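Local coordinates for protein EST1E (Clostridium proteoclasticum, PDB 2WTN) that probably hydrolyses ester bonds of feruloyl groups as a serine esterase of the alpha/beta-hydrolase fold, and is seen here with ferulic acid bound, at residues H107-L112 and A135-I140; E42-A47 and T227-H232. One frame throughout, in Å; residues are numbered along the deposited sequence.

Interaction 1. Residues H107-L112 and A135-I140; sequences HSQGGL and AMIPEI. With FER (3-(4-hydroxy-3-methoxyphenyl)-2-propenoic acid), chain H.
Leu-112 sends both of its methyl groups onto the segment leading into helix 137-143. CD1 lies over the backbone of Ala-135, 4.0 Å from its CA, while CD2 meets the pyrrolidine ring of Pro-138 at CD, 3.9 Å away, and also touches CB of Ile-137. A forked side chain suits this place because its two branches can touch different neighbours at once. Ile-137, the next largest contributor, crosses Gln-109 at about a right angle; its CG1 stands anti to the carbonyl carbon (chi1 -77°), and the extended arm carries Ile-137 CD1 to OE1 of Gln-109, at 3.7 Å. Ile-137 CD1 also lies 3.9 Å from C2 of the ferulic acid ring. The small Ala-135 lets the loop come close to the helix. Gln-109 lies just after Ser-108, the probable nucleophile of a GxSxG elbow; its backbone N donates to O1 of the ligand (2.8 Å, 157°), as expected of an oxyanion-hole amide. The contact between the segments is thus apolar, and the polar groups of Gln-109 are used otherwise: the side chain on Tyr-172 and His-77, the backbone N-H on the ligand's acid end, while Ile-137 CD1 and Met-136 CE give its aromatic ring apolar neighbours.

Interaction 2. Residues E42-A47 and T227-H232; sequences ERHIVA and THCYDH. With FER (3-(4-hydroxy-3-methoxyphenyl)-2-propenoic acid), chain H.
The first turn of the helix 43-54 faces an irregular loop that contains a type I beta turn from Thr-227 to Tyr-230, His-44 and Cys-229 coming closest at 6.5 Å between CA atoms. This is the histidine loop of an alpha/beta-hydrolase, following strand 218-223, and His-228 within it is the probable histidine of a Ser-His-Asp triad with Ser-108 and Asp-200. Arg-43, its chain extended from CG to NE, carries its guanidinium alongside the loop. NH1 donates to Tyr-230 O at 3.0 Å; the bond is bent, 139° at the hydrogen, and although the oxygen lies in the guanidinium plane, the donor stands above the carbonyl plane. Two waters at the same flat group's edge widen the grip: one links NH2 to Asp-231 O through a weak second bond, the other takes a bond from NH1. A long cation with several N-H groups suits a loop edge that presents several backbone carbonyl oxygens. His-44, the next residue, is buried. With CG between the backbone N and the carbonyl carbon (chi1 60°), its ring turns to Cys-229, whose SG sits obliquely 4.5 Å from the ring centroid, while its CB meets the edge of the Tyr-230 ring. The hydroxyls of Tyr-230 and Ser-132 are hydrogen-bonded, and the carbonyl oxygen of His-228 lies over one face of the Tyr-230 ring. Within the loop, the side chain of Thr-227 braces the chain after the turn: Asp-231 N donates to Thr-227 OG1 at 2.9 Å, nearly straight at 170°.

Overall arrangement
The two contacts have centres about 17 Å apart and meet at the probable active site. Interaction 1 brings the serine and interaction 2 the histidine: Ser-108 OG lies 2.5 Å from His-228 NE2, a probable hydrogen bond. A second probable bond joins them, His-107 NE2 to His-228 O at 2.7 Å, and the His-107 ring also packs against His-44 and Tyr-230. The same His-107 thus ties the strand end before the serine to the histidine loop. Both contacts touch ferulic acid, but differently: segments 107-112 and 135-140 flank its carboxyl group and its ring, whereas from interaction 2 His-228 NE2 donates to O2 at 3.3 Å.

Interaction 1. Residues H107-L112 and A135-I140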
loop_
_atom_site.group_PDB
_atom_site.type_symbol
_atom_site.label_atom_id
_atom_site.label_comp_id
_atom_site.label_asym_id
_atom_site.label_seq_id
_atom_site.Cartn_x
_atom_site.Cartn_y
_atom_site.Cartn_z
ATOM N N HIS B 107 -5.843 16.925 -6.962
ATOM C CA HIS B 107 -6.937 17.562 -6.238
ATOM C C HIS B 107 -7.578 16.620 -5.214
ATOM O O HIS B 107 -7.943 15.470 -5.537
ATOM C CB HIS B 107 -8.000 18.130 -7.197
ATOM C CG HIS B 107 -9.094 18.881 -6.499
ATOM N ND1 HIS B 107 -10.309 18.311 -6.225
ATOM C CD2 HIS B 107 -9.129 20.123 -5.959
ATOM C CE1 HIS B 107 -11.052 19.165 -5.539
ATOM N NE2 HIS B 107 -10.368 20.285 -5.377
ATOM N N SER B 108 -7.631 17.075 -3.970
ATOM C CA SER B 108 -8.415 16.404 -2.887
ATOM C C SER B 108 -7.818 15.078 -2.526
ATOM O O SER B 108 -6.654 15.030 -2.185
ATOM C CB SER B 108 -9.843 16.339 -3.299
ATOM O OG SER B 108 -10.683 16.148 -2.156
ATOM N N GLN B 109 -8.514 13.960 -2.696
ATOM C CA GLN B 109 -7.865 12.686 -2.481
ATOM C C GLN B 109 -6.650 12.490 -3.381
ATOM O O GLN B 109 -5.674 11.845 -2.966
ATOM C CB GLN B 109 -8.829 11.526 -2.594
ATOM C CG GLN B 109 -8.187 10.138 -2.352
ATOM C CD GLN B 109 -9.198 8.981 -2.288
ATOM O OE1 GLN B 109 -9.909 8.847 -1.275
ATOM N NE2 GLN B 109 -9.191 8.085 -3.334
ATOM N N GLY B 110 -6.674 13.059 -4.573
ATOM C CA GLY B 110 -5.514 13.063 -5.504
ATOM C C GLY B 110 -4.403 13.989 -5.048
ATOM O O GLY B 110 -3.207 13.707 -5.299
ATOM N N GLY B 111 -4.775 15.038 -4.319
ATOM C CA GLY B 111 -3.818 15.918 -3.572
ATOM C C GLY B 111 -3.054 15.162 -2.490
ATOM O O GLY B 111 -1.818 15.249 -2.430
ATOM N N LEU B 112 -3.799 14.406 -1.657
ATOM C CA LEU B 112 -3.179 13.466 -0.743
ATOM C C LEU B 112 -2.310 12.456 -1.419
ATOM O O LEU B 112 -1.138 12.228 -1.003
ATOM C CB LEU B 112 -4.222 12.764 0.184
ATOM C CG LEU B 112 -3.684 11.564 1.014
ATOM C CD1 LEU B 112 -2.681 12.003 2.010
ATOM C CD2 LEU B 112 -4.800 10.830 1.693
ATOM N N ALA B 135 -5.922 15.485 3.094
ATOM C CA ALA B 135 -4.830 14.855 3.786
ATOM C C ALA B 135 -5.166 14.413 5.194
ATOM O O ALA B 135 -4.393 13.636 5.741
ATOM C CB ALA B 135 -3.631 15.741 3.800
ATOM N N MET B 136 -6.381 14.738 5.658
ATOM C CA MET B 136 -6.952 14.226 6.910
ATOM C C MET B 136 -7.612 12.843 6.779
ATOM O O MET B 136 -7.978 12.254 7.753
ATOM C CB MET B 136 -8.005 15.206 7.433
ATOM C CG MET B 136 -9.370 15.199 6.705
ATOM S SD MET B 136 -9.347 15.636 4.939
ATOM C CE MET B 136 -11.039 15.123 4.604
ATOM N N ILE B 137 -7.719 12.314 5.568
ATOM C CA ILE B 137 -8.402 11.050 5.392
ATOM C C ILE B 137 -7.829 9.943 6.324
ATOM O O ILE B 137 -8.619 9.190 6.928
ATOM C CB ILE B 137 -8.408 10.604 3.883
ATOM C CG1 ILE B 137 -9.450 11.394 3.065
ATOM C CG2 ILE B 137 -8.585 9.039 3.736
ATOM C CD1 ILE B 137 -9.296 11.219 1.503
ATOM N N PRO B 138 -6.511 9.749 6.373
ATOM C CA PRO B 138 -6.072 8.651 7.302
ATOM C C PRO B 138 -6.422 8.890 8.779
ATOM O O PRO B 138 -6.877 7.938 9.450
ATOM C CB PRO B 138 -4.570 8.555 7.065
ATOM C CG PRO B 138 -4.400 9.056 5.637
ATOM C CD PRO B 138 -5.403 10.196 5.515
ATOM N N GLU B 139 -6.333 10.146 9.233
ATOM C CA GLU B 139 -6.659 10.490 10.628
ATOM C C GLU B 139 -8.143 10.247 10.904
ATOM O O GLU B 139 -8.452 9.625 11.916
ATOM C CB GLU B 139 -6.271 11.962 10.994
ATOM C CG GLU B 139 -6.430 12.295 12.572
ATOM C CD GLU B 139 -5.628 11.261 13.563
ATOM O OE1 GLU B 139 -6.228 10.724 14.570
ATOM O OE2 GLU B 139 -4.405 10.961 13.333
ATOM N N ILE B 140 -9.041 10.692 10.011
ATOM C CA ILE B 140 -10.491 10.441 10.252
ATOM C C ILE B 140 -10.921 8.971 10.005
ATOM O O ILE B 140 -11.914 8.499 10.590
ATOM C CB ILE B 140 -11.444 11.368 9.536
ATOM C CG1 ILE B 140 -11.483 11.121 8.042
ATOM C CG2 ILE B 140 -11.081 12.844 9.844
ATOM C CD1 ILE B 140 -12.278 12.161 7.246
HETATM C C4 FER H . -14.121 12.223 3.228
HETATM C C5 FER H . -13.849 13.525 2.810
HETATM C C6 FER H . -13.254 13.759 1.570
HETATM C C3 FER H . -13.783 11.149 2.388
HETATM C C2 FER H . -13.164 11.390 1.136
HETATM C C1 FER H . -12.907 12.695 0.726
HETATM C C10 FER H . -13.407 8.933 1.892
HETATM C C7 FER H . -12.279 12.904 -0.486
HETATM C C8 FER H . -12.807 13.827 -1.364
HETATM C C9 FER H . -12.246 14.094 -2.653
HETATM O O1 FER H . -11.204 13.495 -3.034
HETATM O O2 FER H . -12.873 14.930 -3.366
HETATM O O4 FER H . -14.707 12.011 4.445
HETATM O O3 FER H . -14.069 9.862 2.779
#

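Interaction 2. Residues E42-A47 and T227-H232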
loop_
_atom_site.group_PDB
_atom_site.type_symbol
_atom_site.label_atom_id
_atom_site.label_comp_id
_atom_site.label_asym_id
_atom_site.label_seq_id
_atom_site.Cartn_x
_atom_site.Cartn_y
_atom_site.Cartn_z
ATOM N N GLU B 42 -12.844 16.567 -15.282
ATOM C CA GLU B 42 -13.538 17.579 -14.485
ATOM C C GLU B 42 -12.960 18.940 -14.769
ATOM O O GLU B 42 -11.778 19.095 -15.069
ATOM C CB GLU B 42 -13.474 17.300 -12.976
ATOM C CG GLU B 42 -13.978 15.936 -12.554
ATOM C CD GLU B 42 -13.802 15.723 -11.074
ATOM O OE1 GLU B 42 -12.799 15.122 -10.649
ATOM O OE2 GLU B 42 -14.611 16.268 -10.332
ATOM N N ARG B 43 -13.834 19.923 -14.655
ATOM C CA ARG B 43 -13.541 21.339 -14.907
ATOM C C ARG B 43 -12.252 21.866 -14.292
ATOM O O ARG B 43 -11.398 22.500 -14.983
ATOM C CB ARG B 43 -14.787 22.182 -14.476
ATOM C CG ARG B 43 -14.565 23.700 -14.253
ATOM C CD ARG B 43 -15.866 24.376 -13.675
ATOM N NE ARG B 43 -15.676 25.824 -13.798
ATOM C CZ ARG B 43 -15.306 26.676 -12.834
ATOM N NH1 ARG B 43 -15.159 26.312 -11.533
ATOM N NH2 ARG B 43 -15.129 27.946 -13.186
ATOM N N HIS B 44 -12.103 21.622 -12.999
ATOM C CA HIS B 44 -10.960 22.149 -12.253
ATOM C C HIS B 44 -9.675 21.486 -12.725
ATOM O O HIS B 44 -8.701 22.127 -12.898
ATOM C CB HIS B 44 -11.199 22.060 -10.709
ATOM C CG HIS B 44 -11.409 20.677 -10.189
ATOM N ND1 HIS B 44 -12.633 20.030 -10.236
ATOM C CD2 HIS B 44 -10.554 19.823 -9.582
ATOM C CE1 HIS B 44 -12.504 18.828 -9.703
ATOM N NE2 HIS B 44 -11.250 18.672 -9.324
ATOM N N ILE B 45 -9.726 20.218 -13.047
ATOM C CA ILE B 45 -8.575 19.457 -13.533
ATOM C C ILE B 45 -8.135 19.878 -14.922
ATOM O O ILE B 45 -6.943 20.128 -15.172
ATOM C CB ILE B 45 -8.939 17.921 -13.648
ATOM C CG1 ILE B 45 -9.386 17.319 -12.300
ATOM C CG2 ILE B 45 -7.777 17.112 -14.250
ATOM C CD1 ILE B 45 -8.225 17.073 -11.318
ATOM N N VAL B 46 -9.116 19.878 -15.834
ATOM C CA VAL B 46 -8.932 20.387 -17.206
ATOM C C VAL B 46 -8.343 21.808 -17.145
ATOM O O VAL B 46 -7.367 22.140 -17.798
ATOM C CB VAL B 46 -10.253 20.395 -17.980
ATOM C CG1 VAL B 46 -10.099 21.107 -19.317
ATOM C CG2 VAL B 46 -10.726 18.961 -18.233
ATOM N N ALA B 47 -8.934 22.654 -16.341
ATOM C CA ALA B 47 -8.478 24.040 -16.286
ATOM C C ALA B 47 -7.010 24.144 -15.902
ATOM O O ALA B 47 -6.210 24.858 -16.537
ATOM C CB ALA B 47 -9.339 24.776 -15.345
ATOM N N THR B 227 -14.943 27.113 -2.554
ATOM C CA THR B 227 -15.447 25.797 -2.292
ATOM C C THR B 227 -14.370 24.732 -2.620
ATOM O O THR B 227 -13.265 25.063 -3.061
ATOM C CB THR B 227 -16.673 25.592 -3.196
ATOM O OG1 THR B 227 -16.297 25.607 -4.579
ATOM C CG2 THR B 227 -17.711 26.756 -2.999
ATOM N N HIS B 228 -14.730 23.464 -2.418
ATOM C CA HIS B 228 -13.858 22.341 -2.690
ATOM C C HIS B 228 -13.410 22.247 -4.140
ATOM O O HIS B 228 -12.244 22.034 -4.394
ATOM C CB HIS B 228 -14.516 21.016 -2.311
ATOM C CG HIS B 228 -13.523 19.887 -2.201
ATOM N ND1 HIS B 228 -12.284 20.045 -1.598
ATOM C CD2 HIS B 228 -13.570 18.606 -2.650
ATOM C CE1 HIS B 228 -11.621 18.905 -1.669
ATOM N NE2 HIS B 228 -12.388 18.010 -2.285
ATOM N N CYS B 229 -14.339 22.425 -5.075
ATOM C CA CYS B 229 -13.962 22.412 -6.516
ATOM C C CYS B 229 -13.834 23.786 -7.131
ATOM O O CYS B 229 -13.910 23.895 -8.324
ATOM C CB CYS B 229 -14.909 21.547 -7.359
ATOM S SG CYS B 229 -15.002 19.924 -6.726
ATOM N N TYR B 230 -13.661 24.815 -6.302
ATOM C CA TYR B 230 -13.359 26.150 -6.788
ATOM C C TYR B 230 -14.452 26.669 -7.711
ATOM O O TYR B 230 -14.207 27.082 -8.825
ATOM C CB TYR B 230 -11.981 26.211 -7.478
ATOM C CG TYR B 230 -10.893 25.408 -6.798
ATOM C CD1 TYR B 230 -10.498 25.689 -5.506
ATOM C CD2 TYR B 230 -10.300 24.337 -7.437
ATOM C CE1 TYR B 230 -9.493 24.943 -4.868
ATOM C CE2 TYR B 230 -9.300 23.564 -6.821
ATOM C CZ TYR B 230 -8.891 23.862 -5.547
ATOM O OH TYR B 230 -7.921 23.064 -4.957
ATOM N N ASP B 231 -15.677 26.633 -7.220
ATOM C CA ASP B 231 -16.822 26.986 -8.053
ATOM C C ASP B 231 -16.773 28.471 -8.455
ATOM O O ASP B 231 -17.213 28.810 -9.522
ATOM C CB ASP B 231 -18.131 26.711 -7.288
ATOM C CG ASP B 231 -18.431 25.208 -7.118
ATOM O OD1 ASP B 231 -17.877 24.366 -7.861
ATOM O OD2 ASP B 231 -19.246 24.897 -6.232
ATOM N N HIS B 232 -16.197 29.311 -7.587
ATOM C CA HIS B 232 -16.240 30.794 -7.719
ATOM C C HIS B 232 -14.987 31.422 -8.280
ATOM O O HIS B 232 -15.083 32.398 -9.030
ATOM C CB HIS B 232 -16.507 31.431 -6.355
ATOM C CG HIS B 232 -17.714 30.878 -5.691
ATOM N ND1 HIS B 232 -17.817 30.731 -4.323
ATOM C CD2 HIS B 232 -18.852 30.370 -6.220
ATOM C CE1 HIS B 232 -18.986 30.184 -4.036
ATOM N NE2 HIS B 232 -19.627 29.938 -5.171
HETATM C C4 FER H . -14.121 12.223 3.228
HETATM C C5 FER H . -13.849 13.525 2.810
HETATM C C6 FER H . -13.254 13.759 1.570
HETATM C C3 FER H . -13.783 11.149 2.388
HETATM C C2 FER H . -13.164 11.390 1.136
HETATM C C1 FER H . -12.907 12.695 0.726
HETATM C C10 FER H . -13.407 8.933 1.892
HETATM C C7 FER H . -12.279 12.904 -0.486
HETATM C C8 FER H . -12.807 13.827 -1.364
HETATM C C9 FER H . -12.246 14.094 -2.653
HETATM O O1 FER H . -11.204 13.495 -3.034
HETATM O O2 FER H . -12.873 14.930 -3.366
HETATM O O4 FER H . -14.707 12.011 4.445
HETATM O O3 FER H . -14.069 9.862 2.779
HETATM O O HOH W 1 -14.840 29.756 -10.908
HETATM O O HOH W 2 -15.104 23.543 -10.401
#